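Local structure of phosphoserine phosphatase (Homo sapiens, 6HYY) at residues 154-162 with 178-186; 101-112 with 121-131. The protein catalyses the hydrolysis of O-phosphoserine to serine and inorganic phosphate, as a magnesium-binding hydrolase of the haloacid dehalogenase-like family. All blocks are in the same frame, centred on the assembly; numbering follows the deposited sequence.

Contact 1 (154-162 with 178-186); sequences KGKVIKLLK and TDMEACPPA. With SER (serine), chain E; PO4 (phosphate ion), chain C.
Lys154 and Asp179 form the charged part of this contact: NZ of Lys154 lies 2.6 Å from OD1 of Asp179, a salt bridge in which NZ comes from above the carboxylate plane, 35° out of it. The lysine chain runs extended beyond CG, which carries its ammonium group to the pocket. There NZ also donates to Thr178 OG1 at 3.2 Å, makes a very short 2.4 Å contact with O of the bound serine, and pairs with Asp16. Thr178 in turn holds the phosphate ion, its N and OG1 both donating to O2. With an alanine at this position the ammonium is gone, and Asp179, Asp16 and the serine O would probably each lose a positively charged partner.

Apolar contacts are made by Ile158. Its CD1 meets Ala186 CB at 3.7 Å and also touches Ala182 CB, while its CG2 lies 3.9 Å from Pro185 CG.

Helix backbone and loop also meet closely. Pro185, which follows a cis peptide bond, sets CG 3.2 Å from Gly155 O, and the CA atoms of Gly155 and Ala182 are 4.4 Å apart.

Lysine and acidic residues gathered beside bound serine, phosphate and magnesium are characteristic of the active site of haloacid dehalogenase-like phosphatases.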
# COMPACT_ATOMS: atom_id res chain seq x y z
N LYS A 154 -2.88 7.36 5.54
CA LYS A 154 -3.25 7.32 4.13
C LYS A 154 -4.09 8.53 3.75
O LYS A 154 -3.91 9.10 2.67
CB LYS A 154 -4.00 6.02 3.82
CG LYS A 154 -3.06 4.82 3.78
CD LYS A 154 -3.80 3.52 3.62
CE LYS A 154 -2.82 2.36 3.56
NZ LYS A 154 -3.49 1.06 3.90
N GLY A 155 -5.00 8.94 4.64
CA GLY A 155 -5.78 10.13 4.37
C GLY A 155 -4.92 11.38 4.35
O GLY A 155 -5.13 12.29 3.54
N LYS A 156 -3.90 11.42 5.23
CA LYS A 156 -2.98 12.55 5.23
C LYS A 156 -2.22 12.64 3.91
O LYS A 156 -1.98 13.73 3.39
CB LYS A 156 -2.01 12.45 6.40
CG LYS A 156 -2.68 12.51 7.76
CD LYS A 156 -1.64 12.53 8.88
CE LYS A 156 -2.30 12.46 10.25
NZ LYS A 156 -2.31 11.07 10.81
N VAL A 157 -1.80 11.49 3.37
CA VAL A 157 -1.13 11.49 2.07
C VAL A 157 -2.05 12.06 1.00
O VAL A 157 -1.64 12.90 0.19
CB VAL A 157 -0.65 10.07 1.71
CG1 VAL A 157 -0.16 10.04 0.25
CG2 VAL A 157 0.46 9.64 2.65
N ILE A 158 -3.30 11.60 0.97
CA ILE A 158 -4.22 12.05 -0.07
C ILE A 158 -4.47 13.54 0.06
O ILE A 158 -4.54 14.26 -0.95
CB ILE A 158 -5.51 11.22 -0.03
CG1 ILE A 158 -5.16 9.78 -0.46
CG2 ILE A 158 -6.61 11.83 -0.94
CD1 ILE A 158 -6.32 8.83 -0.46
N LYS A 159 -4.57 14.04 1.30
CA LYS A 159 -4.70 15.49 1.51
C LYS A 159 -3.50 16.23 0.95
O LYS A 159 -3.65 17.26 0.28
CB LYS A 159 -4.89 15.80 2.99
CG LYS A 159 -4.94 17.29 3.31
CD LYS A 159 -5.36 17.50 4.77
CE LYS A 159 -5.65 18.97 5.05
NZ LYS A 159 -6.09 19.22 6.45
N LEU A 160 -2.28 15.72 1.21
CA LEU A 160 -1.09 16.35 0.64
C LEU A 160 -1.15 16.37 -0.88
O LEU A 160 -0.79 17.38 -1.51
CB LEU A 160 0.17 15.63 1.11
CG LEU A 160 0.59 15.73 2.58
CD1 LEU A 160 1.79 14.82 2.83
CD2 LEU A 160 0.91 17.17 2.96
N LEU A 161 -1.62 15.28 -1.50
CA LEU A 161 -1.68 15.23 -2.96
C LEU A 161 -2.71 16.21 -3.51
O LEU A 161 -2.48 16.84 -4.55
CB LEU A 161 -2.00 13.81 -3.42
CG LEU A 161 -0.90 12.79 -3.17
CD1 LEU A 161 -1.45 11.41 -3.54
CD2 LEU A 161 0.37 13.12 -3.97
N LYS A 162 -3.85 16.32 -2.83
CA LYS A 162 -4.85 17.31 -3.22
C LYS A 162 -4.28 18.71 -3.14
O LYS A 162 -4.50 19.52 -4.05
CB LYS A 162 -6.08 17.18 -2.32
CG LYS A 162 -6.94 15.98 -2.66
CD LYS A 162 -8.08 15.79 -1.67
CE LYS A 162 -9.13 16.89 -1.81
NZ LYS A 162 -9.50 17.11 -3.23
N THR A 178 -8.42 0.70 6.94
CA THR A 178 -7.67 1.96 6.86
C THR A 178 -7.72 2.55 5.46
O THR A 178 -7.64 3.77 5.31
CB THR A 178 -6.21 1.77 7.30
OG1 THR A 178 -5.52 0.91 6.38
CG2 THR A 178 -6.16 1.19 8.71
N ASP A 179 -7.87 1.72 4.43
CA ASP A 179 -8.07 2.24 3.08
C ASP A 179 -9.46 2.84 2.92
O ASP A 179 -9.62 3.94 2.36
CB ASP A 179 -7.84 1.10 2.07
CG ASP A 179 -6.52 0.44 2.28
OD1 ASP A 179 -5.50 1.13 2.18
OD2 ASP A 179 -6.48 -0.78 2.58
N MET A 180 -10.48 2.12 3.39
CA MET A 180 -11.84 2.64 3.34
C MET A 180 -11.95 3.97 4.07
O MET A 180 -12.65 4.88 3.62
CB MET A 180 -12.81 1.62 3.95
CG MET A 180 -14.25 1.87 3.61
SD MET A 180 -15.22 0.40 4.07
CE MET A 180 -14.72 0.22 5.77
N GLU A 181 -11.23 4.12 5.18
CA GLU A 181 -11.29 5.34 5.99
C GLU A 181 -10.48 6.49 5.39
O GLU A 181 -10.51 7.59 5.94
CB GLU A 181 -10.81 5.04 7.41
CG GLU A 181 -11.80 4.15 8.17
CD GLU A 181 -11.26 3.65 9.50
OE1 GLU A 181 -10.14 4.04 9.89
OE2 GLU A 181 -11.96 2.82 10.13
N ALA A 182 -9.79 6.27 4.27
CA ALA A 182 -9.11 7.34 3.55
C ALA A 182 -10.03 8.05 2.56
O ALA A 182 -9.58 8.96 1.86
CB ALA A 182 -7.89 6.80 2.82
N CYS A 183 -11.29 7.62 2.48
CA CYS A 183 -12.33 8.31 1.71
C CYS A 183 -13.41 8.75 2.69
O CYS A 183 -14.21 7.91 3.14
CB CYS A 183 -12.91 7.38 0.65
SG CYS A 183 -14.30 8.04 -0.27
N PRO A 184 -13.47 10.04 3.07
CA PRO A 184 -12.62 11.15 2.65
C PRO A 184 -11.23 11.11 3.29
O PRO A 184 -11.07 10.43 4.30
CB PRO A 184 -13.41 12.38 3.14
CG PRO A 184 -14.07 11.88 4.35
CD PRO A 184 -14.43 10.45 4.12
N PRO A 185 -10.26 11.88 2.76
CA PRO A 185 -10.39 12.90 1.70
C PRO A 185 -10.41 12.39 0.26
O PRO A 185 -10.63 13.19 -0.65
CB PRO A 185 -9.15 13.77 1.92
CG PRO A 185 -8.15 12.84 2.50
CD PRO A 185 -8.93 11.92 3.39
N ALA A 186 -10.16 11.10 0.02
CA ALA A 186 -10.31 10.63 -1.35
C ALA A 186 -11.77 10.82 -1.78
O ALA A 186 -12.68 10.90 -0.95
CB ALA A 186 -9.91 9.15 -1.48
N SER E . 1.16 -2.04 5.52
CA SER E . 0.62 -1.05 4.59
C SER E . -0.46 -0.22 5.28
O SER E . -1.55 -0.10 4.74
CB SER E . 0.03 -1.71 3.37
OG SER E . 0.13 -0.93 2.20
OXT SER E . -0.30 0.30 6.39
P PO4 C . -5.76 -2.46 7.62
O1 PO4 C . -4.48 -2.78 6.88
O2 PO4 C . -6.60 -1.52 6.80
O3 PO4 C . -6.51 -3.74 7.89
O4 PO4 C . -5.43 -1.83 8.95

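Contact 2 (101-112 with 121-131); sequences VFLISGGFRSIV and IPATNVFANRL. With SER (serine), chain E.
Leu103 and Phe127 are joined by a backbone hydrogen bond, Phe127 N donating to Leu103 O, in a parallel pairing of strands 101-105 and 126-129, whose short axes run 12° apart. Leu103 N donates to Asn125 O and Ser105 N to Phe127 O. The register then shifts by two at a beta bulge, after which Asn129 N bonds Gly107 O and Arg109 N bonds Asn129 O. Asn129 ND2 adds a 2.8 Å bond to Gly106 O, from above the carbonyl plane. Ser105 OG accepts from Gly107 N at 2.9 Å, closing an ST turn beside the bound serine.

The tight part combines these strand bonds with apolar side chains. Val112 CG1 and Val126 CG1 approach to 3.5 Å, Ile121 CD1 lies 3.7 Å from Leu103 CD2, and Leu131 CD2 makes a CH-pi contact over the face of the Phe108 ring. Polar groups add to it. Asn125 ND2 lies over one face of the Phe102 ring, toward its rim, ring and amide planes 21° apart, and bonds Val101 O at 3.0 Å. Arg109, bent at chi3 (-52°), brings NH2 to 2.5 Å from Val126 O and NH1 to Ala123 O, the latter in the guanidinium plane; NH1 also pairs with Glu113.

The looser side is wetter. A water links Arg109 NH2 to Ala128 N, and a second bridges Ser110 N and Leu131 N. Arg130 is exposed, its NE 4.5 Å from Arg109 NE.

These elements make a beta-alpha-beta unit through helix 109-116. Strand 12-16 flanks strand 100-105, helix 153-165 packs on Phe102, Ile104 and Phe127, and helix 54-65 meets Phe108, Asn129 and Leu131.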
# COMPACT_ATOMS: atom_id res chain seq x y z
N VAL A 101 -0.81 7.65 -10.91
CA VAL A 101 -0.93 6.48 -10.05
C VAL A 101 0.07 6.58 -8.91
O VAL A 101 1.25 6.85 -9.13
CB VAL A 101 -0.73 5.19 -10.87
CG1 VAL A 101 -0.82 3.95 -9.95
CG2 VAL A 101 -1.78 5.12 -11.99
N PHE A 102 -0.41 6.31 -7.68
CA PHE A 102 0.41 6.45 -6.48
C PHE A 102 0.33 5.16 -5.70
O PHE A 102 -0.66 4.44 -5.79
CB PHE A 102 -0.06 7.61 -5.57
CG PHE A 102 0.01 8.96 -6.24
CD1 PHE A 102 -1.04 9.40 -7.02
CD2 PHE A 102 1.12 9.76 -6.09
CE1 PHE A 102 -0.97 10.64 -7.67
CE2 PHE A 102 1.22 10.99 -6.75
CZ PHE A 102 0.16 11.43 -7.52
N LEU A 103 1.39 4.88 -4.94
CA LEU A 103 1.41 3.78 -3.99
C LEU A 103 1.52 4.35 -2.59
O LEU A 103 2.37 5.21 -2.33
CB LEU A 103 2.59 2.84 -4.27
CG LEU A 103 2.66 2.16 -5.64
CD1 LEU A 103 3.83 1.15 -5.64
CD2 LEU A 103 1.35 1.47 -5.98
N ILE A 104 0.66 3.88 -1.68
CA ILE A 104 0.67 4.34 -0.29
C ILE A 104 0.78 3.12 0.61
O ILE A 104 0.04 2.15 0.44
CB ILE A 104 -0.59 5.16 0.07
CG1 ILE A 104 -0.81 6.28 -0.94
CG2 ILE A 104 -0.45 5.72 1.49
CD1 ILE A 104 -2.10 7.06 -0.71
N SER A 105 1.71 3.17 1.55
CA SER A 105 1.93 1.98 2.37
C SER A 105 2.43 2.36 3.75
O SER A 105 3.20 3.30 3.92
CB SER A 105 2.94 1.06 1.69
OG SER A 105 3.03 -0.15 2.43
N GLY A 106 1.99 1.59 4.75
CA GLY A 106 2.62 1.56 6.06
C GLY A 106 3.89 0.73 6.12
O GLY A 106 4.57 0.72 7.15
N GLY A 107 4.21 0.02 5.03
CA GLY A 107 5.49 -0.63 4.85
C GLY A 107 6.58 0.37 4.50
O GLY A 107 6.48 1.56 4.79
N PHE A 108 7.61 -0.14 3.85
CA PHE A 108 8.90 0.55 3.80
C PHE A 108 9.29 0.92 2.38
O PHE A 108 9.16 0.11 1.45
CB PHE A 108 9.95 -0.32 4.46
CG PHE A 108 9.53 -0.79 5.81
CD1 PHE A 108 9.30 0.13 6.82
CD2 PHE A 108 9.29 -2.13 6.06
CE1 PHE A 108 8.86 -0.28 8.05
CE2 PHE A 108 8.86 -2.55 7.30
CZ PHE A 108 8.65 -1.63 8.30
N ARG A 109 9.81 2.15 2.23
CA ARG A 109 10.15 2.69 0.92
C ARG A 109 11.13 1.81 0.16
O ARG A 109 11.04 1.69 -1.07
CB ARG A 109 10.70 4.11 1.07
CG ARG A 109 11.54 4.61 -0.11
CD ARG A 109 11.74 6.14 -0.10
NE ARG A 109 10.45 6.80 0.02
CZ ARG A 109 9.73 7.26 -1.00
NH1 ARG A 109 10.15 7.19 -2.26
NH2 ARG A 109 8.56 7.81 -0.75
N SER A 110 12.08 1.18 0.86
CA SER A 110 13.02 0.28 0.18
C SER A 110 12.27 -0.76 -0.64
O SER A 110 12.50 -0.90 -1.85
CB SER A 110 13.92 -0.41 1.22
OG SER A 110 13.15 -0.97 2.25
N ILE A 111 11.30 -1.42 -0.01
CA ILE A 111 10.54 -2.47 -0.68
C ILE A 111 9.52 -1.87 -1.65
O ILE A 111 9.37 -2.34 -2.78
CB ILE A 111 9.87 -3.37 0.36
CG1 ILE A 111 10.91 -3.93 1.35
CG2 ILE A 111 9.11 -4.50 -0.34
CD1 ILE A 111 10.30 -4.54 2.59
N VAL A 112 8.83 -0.80 -1.23
CA VAL A 112 7.77 -0.26 -2.08
C VAL A 112 8.34 0.40 -3.34
O VAL A 112 7.69 0.39 -4.40
CB VAL A 112 6.90 0.72 -1.27
CG1 VAL A 112 5.82 1.34 -2.18
CG2 VAL A 112 6.24 0.02 -0.09
N ILE A 121 5.99 3.19 -11.88
CA ILE A 121 5.52 4.26 -11.02
C ILE A 121 6.75 4.98 -10.47
O ILE A 121 7.58 4.34 -9.80
CB ILE A 121 4.65 3.71 -9.89
CG1 ILE A 121 3.37 3.07 -10.46
CG2 ILE A 121 4.30 4.82 -8.87
CD1 ILE A 121 2.56 2.28 -9.43
N PRO A 122 6.90 6.28 -10.70
CA PRO A 122 8.09 6.98 -10.23
C PRO A 122 8.15 7.02 -8.71
O PRO A 122 7.13 7.03 -8.02
CB PRO A 122 7.93 8.39 -10.81
CG PRO A 122 6.50 8.53 -11.11
CD PRO A 122 5.99 7.15 -11.47
N ALA A 123 9.38 7.06 -8.20
CA ALA A 123 9.58 7.13 -6.75
C ALA A 123 8.93 8.35 -6.12
O ALA A 123 8.59 8.30 -4.93
CB ALA A 123 11.07 7.11 -6.43
N THR A 124 8.73 9.43 -6.89
CA THR A 124 7.99 10.60 -6.40
C THR A 124 6.56 10.26 -6.02
O THR A 124 5.95 11.00 -5.24
CB THR A 124 7.93 11.71 -7.46
OG1 THR A 124 7.32 11.22 -8.66
CG2 THR A 124 9.32 12.22 -7.77
N ASN A 125 6.01 9.17 -6.55
CA ASN A 125 4.62 8.80 -6.35
C ASN A 125 4.46 7.71 -5.31
O ASN A 125 3.38 7.12 -5.20
CB ASN A 125 4.01 8.33 -7.68
CG ASN A 125 3.83 9.46 -8.69
OD1 ASN A 125 4.50 10.49 -8.63
ND2 ASN A 125 2.93 9.25 -9.64
N VAL A 126 5.53 7.44 -4.55
CA VAL A 126 5.53 6.43 -3.50
C VAL A 126 5.52 7.14 -2.15
O VAL A 126 6.33 8.06 -1.92
CB VAL A 126 6.76 5.52 -3.61
CG1 VAL A 126 6.89 4.68 -2.35
CG2 VAL A 126 6.69 4.66 -4.87
N PHE A 127 4.61 6.73 -1.28
CA PHE A 127 4.53 7.25 0.08
C PHE A 127 4.56 6.05 1.02
O PHE A 127 3.65 5.21 0.97
CB PHE A 127 3.26 8.07 0.29
CG PHE A 127 3.22 9.35 -0.50
CD1 PHE A 127 2.81 9.36 -1.82
CD2 PHE A 127 3.57 10.56 0.10
CE1 PHE A 127 2.77 10.55 -2.55
CE2 PHE A 127 3.53 11.75 -0.61
CZ PHE A 127 3.13 11.75 -1.93
N ALA A 128 5.61 5.96 1.82
CA ALA A 128 5.79 4.81 2.70
C ALA A 128 6.73 5.20 3.83
O ALA A 128 7.32 6.28 3.82
CB ALA A 128 6.32 3.59 1.93
N ASN A 129 6.87 4.30 4.79
CA ASN A 129 7.77 4.56 5.90
C ASN A 129 9.22 4.35 5.46
O ASN A 129 9.51 3.67 4.48
CB ASN A 129 7.40 3.70 7.09
CG ASN A 129 6.14 4.20 7.73
OD1 ASN A 129 6.01 5.40 7.97
ND2 ASN A 129 5.17 3.32 7.94
N ARG A 130 10.14 5.00 6.17
CA ARG A 130 11.56 5.00 5.80
C ARG A 130 12.35 4.40 6.95
O ARG A 130 12.39 4.99 8.04
CB ARG A 130 12.06 6.41 5.49
CG ARG A 130 11.38 7.09 4.33
CD ARG A 130 12.12 8.38 4.00
NE ARG A 130 13.29 8.13 3.18
CZ ARG A 130 14.13 9.07 2.76
NH1 ARG A 130 13.93 10.34 3.11
NH2 ARG A 130 15.17 8.74 2.00
N LEU A 131 12.96 3.24 6.72
CA LEU A 131 13.84 2.66 7.72
C LEU A 131 15.14 3.44 7.82
O LEU A 131 15.63 4.01 6.83
CB LEU A 131 14.13 1.20 7.39
CG LEU A 131 12.98 0.21 7.47
CD1 LEU A 131 13.40 -1.12 6.85
CD2 LEU A 131 12.53 0.01 8.90
N SER E . 1.16 -2.04 5.52
CA SER E . 0.62 -1.05 4.59
C SER E . -0.46 -0.22 5.28
O SER E . -1.55 -0.10 4.74
CB SER E . 0.03 -1.71 3.37
OG SER E . 0.13 -0.93 2.20
OXT SER E . -0.30 0.30 6.39
O HOH W 1 7.75 8.17 1.86
O HOH W 2 13.07 1.66 3.86

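In the fold
Contact 2 is the more buried, with 13 of its 19 touching residues buried; contact 1 is only partly so, with 5 of 10. Their centres are about 15 Å apart, and they share no element, yet helix 153-165 of contact 1 lies against the sheet of contact 2, Val157 CG1 coming 3.5 Å from Phe127 CG. The chemistry differs accordingly: contact 2 combines a parallel backbone ladder with side-chain bonds and apolar packing, whereas contact 1 sets helix 153-165 against the end of helix 177-180 and the loop after it, by apolar packing, a salt bridge and a hydrogen bond. Both converge on the bound serine, contact 1 through Lys154 and contact 2 through the turn at Ser105 to Gly107.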